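PDB 1CXY: cytochrome B5, which binds heme and probably serves as a soluble electron carrier, as a bacterial relative of cytochrome b5. Local coordinates for residues A[18-29]-A[52-62]. Numbering follows the deposited sequence.
Sequences HHSPDDCWMAIH and WCGQESTEAWE. With HEM (protoporphyrin IX containing Fe), chain B.
In this cytochrome b5 fold, strand 23-28 of the antiparallel sheet is bound to the loop that leads into helix 58-63, and the joined elements line one end of the heme pocket. A disulfide ties Cys24 to Cys53, its chi3 torsion -87°. Beyond it Gly54 N donates to Trp25 O (2.7 Å), while a beta carbon on Gly54 would clash with His19 CB. Ala27 carries a single beta bridge to Glu56: Ala27 N donates to Gln55 O at 3.0 Å and Ala27 O receives Ser57 N at 2.8 Å. Gln55 O is gripped from opposite faces of its carbonyl plane, by Ala27 N and by Ser57 OG.

Toward the heme, Met26 runs extended past CG, which sets SD 3.7 Å from heme CBB and lays CE on Trp52 CB. Ile28 CG2 packs 3.7 Å from Trp61 CD1, the two side chains crossing at about a right angle; the Trp61 indole also stacks on the axial ligand His70. In the Glu62 conformer described, one of two, His29 NE2 donates within its ring plane to the anti side of Glu62 OE2, well out of the carboxylate plane. At the strand's end Thr58 OG1, anti to its own carbonyl carbon (chi1 -63°), accepts His29 N in a nearly straight bond and donates to the syn lone pair of Glu56 OE2 (2.5 Å). With an alanine here, His29 N and the Glu56 carboxylate would probably lose their shared hydroxyl partner, leaving the carboxylate freer to turn. Thr58 CG2 lies against the His29 ring, 3.4 Å from His29 CE1.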
loop_
_atom_site.group_PDB
_atom_site.type_symbol
_atom_site.label_atom_id
_atom_site.label_comp_id
_atom_site.label_asym_id
_atom_site.label_seq_id
_atom_site.Cartn_x
_atom_site.Cartn_y
_atom_site.Cartn_z
ATOM N N HIS A 18 -1.193 -9.713 6.290
ATOM C CA HIS A 18 -1.095 -9.705 4.847
ATOM C C HIS A 18 0.222 -8.987 4.529
ATOM O O HIS A 18 0.275 -7.853 4.039
ATOM C CB HIS A 18 -2.292 -8.961 4.238
ATOM C CG HIS A 18 -3.597 -9.553 4.702
ATOM N ND1 HIS A 18 -4.318 -10.478 3.986
ATOM C CD2 HIS A 18 -4.293 -9.317 5.850
ATOM C CE1 HIS A 18 -5.399 -10.777 4.683
ATOM N NE2 HIS A 18 -5.430 -10.085 5.806
ATOM N N HIS A 19 1.287 -9.763 4.747
ATOM C CA HIS A 19 2.622 -9.168 4.637
ATOM C C HIS A 19 3.521 -9.807 3.624
ATOM O O HIS A 19 4.738 -9.667 3.761
ATOM C CB HIS A 19 3.223 -9.250 6.058
ATOM C CG HIS A 19 3.472 -10.641 6.563
ATOM N ND1 HIS A 19 4.637 -11.343 6.294
ATOM C CD2 HIS A 19 2.704 -11.462 7.326
ATOM C CE1 HIS A 19 4.566 -12.531 6.871
ATOM N NE2 HIS A 19 3.410 -12.638 7.500
ATOM N N SER A 20 3.017 -10.443 2.581
ATOM C CA SER A 20 3.891 -11.097 1.599
ATOM C C SER A 20 3.543 -10.670 0.200
ATOM O O SER A 20 2.450 -10.142 -0.057
ATOM C CB SER A 20 3.661 -12.602 1.748
ATOM O OG SER A 20 3.747 -13.027 3.099
ATOM N N PRO A 21 4.371 -10.958 -0.796
ATOM C CA PRO A 21 4.091 -10.597 -2.176
ATOM C C PRO A 21 2.796 -11.168 -2.729
ATOM O O PRO A 21 2.086 -10.511 -3.494
ATOM C CB PRO A 21 5.306 -11.125 -2.943
ATOM C CG PRO A 21 6.387 -11.171 -1.922
ATOM C CD PRO A 21 5.723 -11.562 -0.624
ATOM N N ASP A 22 2.424 -12.368 -2.278
ATOM C CA ASP A 22 1.201 -13.008 -2.705
ATOM C C ASP A 22 0.023 -12.696 -1.797
ATOM O O ASP A 22 -1.061 -13.215 -2.063
ATOM C CB ASP A 22 1.390 -14.524 -2.833
ATOM C CG ASP A 22 1.593 -15.222 -1.511
ATOM O OD1 ASP A 22 1.581 -16.480 -1.513
ATOM O OD2 ASP A 22 1.791 -14.598 -0.456
ATOM N N ASP A 23 0.155 -11.787 -0.843
ATOM C CA ASP A 23 -0.968 -11.421 0.037
ATOM C C ASP A 23 -0.548 -10.135 0.733
ATOM O O ASP A 23 0.022 -10.147 1.830
ATOM C CB ASP A 23 -1.253 -12.505 1.079
ATOM C CG ASP A 23 -2.505 -12.267 1.894
ATOM O OD1 ASP A 23 -2.809 -13.078 2.814
ATOM O OD2 ASP A 23 -3.232 -11.290 1.681
ATOM N N CYS A 24 -0.639 -9.027 0.014
ATOM C CA CYS A 24 -0.039 -7.763 0.416
ATOM C C CYS A 24 -1.025 -6.636 0.672
ATOM O O CYS A 24 -1.557 -6.096 -0.312
ATOM C CB CYS A 24 0.902 -7.359 -0.739
ATOM S SG CYS A 24 1.816 -5.811 -0.485
ATOM N N TRP A 25 -1.268 -6.329 1.937
ATOM C CA TRP A 25 -2.130 -5.180 2.273
ATOM C C TRP A 25 -1.245 -4.082 2.854
ATOM O O TRP A 25 -0.153 -4.345 3.394
ATOM C CB TRP A 25 -3.164 -5.562 3.335
ATOM C CG TRP A 25 -4.269 -6.481 2.894
ATOM C CD1 TRP A 25 -4.385 -7.243 1.774
ATOM C CD2 TRP A 25 -5.448 -6.762 3.677
ATOM N NE1 TRP A 25 -5.569 -7.964 1.774
ATOM C CE2 TRP A 25 -6.224 -7.682 2.960
ATOM C CE3 TRP A 25 -5.895 -6.292 4.918
ATOM C CZ2 TRP A 25 -7.426 -8.187 3.453
ATOM C CZ3 TRP A 25 -7.106 -6.769 5.415
ATOM C CH2 TRP A 25 -7.850 -7.697 4.662
ATOM N N MET A 26 -1.648 -2.825 2.692
ATOM C CA MET A 26 -0.901 -1.755 3.361
ATOM C C MET A 26 -1.872 -0.756 3.986
ATOM O O MET A 26 -3.001 -0.698 3.532
ATOM C CB MET A 26 -0.046 -0.907 2.415
ATOM C CG MET A 26 1.050 -1.705 1.756
ATOM S SD MET A 26 2.051 -0.619 0.718
ATOM C CE MET A 26 2.998 -1.928 -0.088
ATOM N N ALA A 27 -1.379 0.008 4.941
ATOM C CA ALA A 27 -2.182 1.110 5.485
ATOM C C ALA A 27 -1.432 2.390 5.072
ATOM O O ALA A 27 -0.214 2.511 5.289
ATOM C CB ALA A 27 -2.350 1.038 6.991
ATOM N N ILE A 28 -2.109 3.330 4.444
ATOM C CA ILE A 28 -1.522 4.601 3.983
ATOM C C ILE A 28 -2.545 5.702 4.291
ATOM O O ILE A 28 -3.713 5.552 3.921
ATOM C CB ILE A 28 -1.221 4.617 2.482
ATOM C CG1 ILE A 28 -0.108 3.629 2.128
ATOM C CG2 ILE A 28 -0.817 6.009 1.981
ATOM C CD1 ILE A 28 -0.030 3.288 0.648
ATOM N N HIS A 29 -2.131 6.764 4.995
ATOM C CA HIS A 29 -3.069 7.833 5.332
ATOM C C HIS A 29 -4.348 7.368 6.006
ATOM O O HIS A 29 -5.446 7.856 5.677
ATOM C CB HIS A 29 -3.431 8.618 4.054
ATOM C CG HIS A 29 -2.275 9.405 3.512
ATOM N ND1 HIS A 29 -1.459 10.139 4.335
ATOM C CD2 HIS A 29 -1.841 9.588 2.245
ATOM C CE1 HIS A 29 -0.529 10.717 3.583
ATOM N NE2 HIS A 29 -0.711 10.375 2.339
ATOM N N TRP A 52 7.013 -3.090 2.237
ATOM C CA TRP A 52 5.925 -2.480 2.990
ATOM C C TRP A 52 4.668 -3.338 3.067
ATOM O O TRP A 52 3.732 -2.911 3.764
ATOM C CB TRP A 52 5.584 -1.085 2.387
ATOM C CG TRP A 52 6.833 -0.240 2.483
ATOM C CD1 TRP A 52 7.767 0.016 1.527
ATOM C CD2 TRP A 52 7.324 0.301 3.709
ATOM N NE1 TRP A 52 8.822 0.704 2.088
ATOM C CE2 TRP A 52 8.577 0.903 3.417
ATOM C CE3 TRP A 52 6.828 0.353 5.013
ATOM C CZ2 TRP A 52 9.317 1.543 4.405
ATOM C CZ3 TRP A 52 7.567 0.991 5.999
ATOM C CH2 TRP A 52 8.805 1.581 5.668
ATOM N N CYS A 53 4.651 -4.513 2.450
ATOM C CA CYS A 53 3.424 -5.333 2.612
ATOM C C CYS A 53 3.236 -5.613 4.099
ATOM O O CYS A 53 4.166 -5.944 4.854
ATOM C CB CYS A 53 3.583 -6.658 1.868
ATOM S SG CYS A 53 3.665 -6.453 0.084
ATOM N N GLY A 54 2.000 -5.448 4.546
ATOM C CA GLY A 54 1.553 -5.666 5.904
ATOM C C GLY A 54 1.786 -4.495 6.836
ATOM O O GLY A 54 1.476 -4.593 8.016
ATOM N N GLN A 55 2.296 -3.348 6.340
ATOM C CA GLN A 55 2.660 -2.259 7.208
ATOM C C GLN A 55 1.884 -0.957 6.982
ATOM O O GLN A 55 1.381 -0.678 5.903
ATOM C CB GLN A 55 4.175 -1.942 7.044
ATOM C CG GLN A 55 5.081 -3.132 7.361
ATOM C CD GLN A 55 5.036 -3.249 8.884
ATOM O OE1 GLN A 55 5.066 -2.232 9.578
ATOM N NE2 GLN A 55 4.965 -4.433 9.455
ATOM N N GLU A 56 2.003 -0.102 7.998
ATOM C CA GLU A 56 1.711 1.328 7.857
ATOM C C GLU A 56 2.879 1.901 7.045
ATOM O O GLU A 56 4.053 1.754 7.416
ATOM C CB GLU A 56 1.632 1.956 9.246
ATOM C CG GLU A 56 0.786 3.219 9.250
ATOM C CD GLU A 56 1.354 4.331 8.374
ATOM O OE1 GLU A 56 2.569 4.592 8.427
ATOM O OE2 GLU A 56 0.552 4.950 7.657
ATOM N N SER A 57 2.551 2.431 5.856
ATOM C CA SER A 57 3.552 2.780 4.869
ATOM C C SER A 57 3.432 4.207 4.337
ATOM O O SER A 57 3.905 4.474 3.231
ATOM C CB SER A 57 3.368 1.809 3.683
ATOM O OG SER A 57 3.396 0.450 4.126
ATOM N N THR A 58 2.835 5.100 5.118
ATOM C CA THR A 58 2.645 6.471 4.630
ATOM C C THR A 58 3.919 7.174 4.204
ATOM O O THR A 58 3.983 7.794 3.133
ATOM C CB THR A 58 1.868 7.280 5.687
ATOM O OG1 THR A 58 0.555 6.746 5.913
ATOM C CG2 THR A 58 1.712 8.738 5.241
ATOM N N GLU A 59 4.986 7.101 5.009
ATOM C CA GLU A 59 6.224 7.796 4.634
ATOM C C GLU A 59 6.807 7.302 3.325
ATOM O O GLU A 59 7.238 8.084 2.468
ATOM C CB GLU A 59 7.250 7.623 5.756
ATOM C CG GLU A 59 8.590 8.266 5.432
ATOM C CD GLU A 59 9.511 8.332 6.633
ATOM O OE1 GLU A 59 9.634 9.440 7.202
ATOM O OE2 GLU A 59 10.101 7.304 7.013
ATOM N N ALA A 60 6.853 5.979 3.161
ATOM C CA ALA A 60 7.336 5.390 1.910
ATOM C C ALA A 60 6.456 5.825 0.746
ATOM O O ALA A 60 6.977 6.086 -0.333
ATOM C CB ALA A 60 7.343 3.879 2.048
ATOM N N TRP A 61 5.136 5.869 0.932
ATOM C CA TRP A 61 4.246 6.352 -0.123
ATOM C C TRP A 61 4.543 7.789 -0.499
ATOM O O TRP A 61 4.483 8.214 -1.659
ATOM C CB TRP A 61 2.772 6.160 0.308
ATOM C CG TRP A 61 1.832 6.891 -0.609
ATOM C CD1 TRP A 61 1.194 8.064 -0.301
ATOM C CD2 TRP A 61 1.445 6.550 -1.939
ATOM N NE1 TRP A 61 0.457 8.491 -1.384
ATOM C CE2 TRP A 61 0.578 7.574 -2.389
ATOM C CE3 TRP A 61 1.717 5.488 -2.798
ATOM C CZ2 TRP A 61 0.003 7.553 -3.656
ATOM C CZ3 TRP A 61 1.150 5.475 -4.063
ATOM C CH2 TRP A 61 0.308 6.506 -4.482
ATOM N N GLU A 62 4.726 8.616 0.534
ATOM C CA GLU A 62 4.923 10.052 0.298
ATOM C C GLU A 62 6.247 10.437 -0.334
ATOM O O GLU A 62 6.347 11.519 -0.937
ATOM C CB GLU A 62 4.792 10.770 1.647
ATOM C CG GLU A 62 3.385 10.799 2.213
ATOM C CD GLU A 62 2.489 11.768 1.472
ATOM O OE1 GLU A 62 2.934 12.911 1.214
ATOM O OE2 GLU A 62 1.347 11.397 1.145
HETATM C CHA HEM B . 7.001 4.636 -9.023
HETATM C CHB HEM B . 8.389 3.510 -4.529
HETATM C CHC HEM B . 3.873 2.112 -3.516
HETATM C CHD HEM B . 2.448 3.351 -7.971
HETATM C C1A HEM B . 7.788 4.350 -7.934
HETATM C C2A HEM B . 9.237 4.397 -7.893
HETATM C C3A HEM B . 9.607 4.112 -6.636
HETATM C C4A HEM B . 8.399 3.845 -5.868
HETATM C CMA HEM B . 11.029 4.028 -6.039
HETATM C CAA HEM B . 10.161 4.779 -9.074
HETATM C CBA HEM B . 10.914 6.141 -8.919
HETATM C CGA HEM B . 10.033 7.332 -9.169
HETATM O O1A HEM B . 8.975 7.155 -9.824
HETATM O O2A HEM B . 10.375 8.467 -8.748
HETATM C C1B HEM B . 7.267 3.073 -3.843
HETATM C C2B HEM B . 7.227 2.695 -2.453
HETATM C C3B HEM B . 5.973 2.339 -2.163
HETATM C C4B HEM B . 5.204 2.440 -3.381
HETATM C CMB HEM B . 8.455 2.787 -1.512
HETATM C CAB HEM B . 5.410 1.879 -0.801
HETATM C CBB HEM B . 4.212 2.250 -0.347
HETATM C C1C HEM B . 3.100 2.315 -4.634
HETATM C C2C HEM B . 1.689 2.022 -4.748
HETATM C C3C HEM B . 1.283 2.377 -5.977
HETATM C C4C HEM B . 2.450 2.917 -6.671
HETATM C CMC HEM B . 0.869 1.427 -3.585
HETATM C CAC HEM B . -0.109 2.350 -6.638
HETATM C CBC HEM B . -0.978 1.368 -6.510
HETATM C C1D HEM B . 3.567 3.829 -8.628
HETATM C C2D HEM B . 3.543 4.434 -9.933
HETATM C C3D HEM B . 4.799 4.795 -10.217
HETATM C C4D HEM B . 5.637 4.432 -9.103
HETATM C CMD HEM B . 2.271 4.594 -10.802
HETATM C CAD HEM B . 5.334 5.544 -11.467
HETATM C CBD HEM B . 5.663 7.007 -11.050
HETATM C CGD HEM B . 4.500 7.781 -10.488
HETATM O O1D HEM B . 4.605 8.426 -9.424
HETATM O O2D HEM B . 3.422 7.807 -11.152
HETATM N NA HEM B . 7.305 3.976 -6.689
HETATM N NB HEM B . 6.005 2.917 -4.401
HETATM N NC HEM B . 3.536 2.833 -5.837
HETATM N ND HEM B . 4.856 3.857 -8.123
HETATM FE FE HEM B . 5.412 3.435 -6.241
#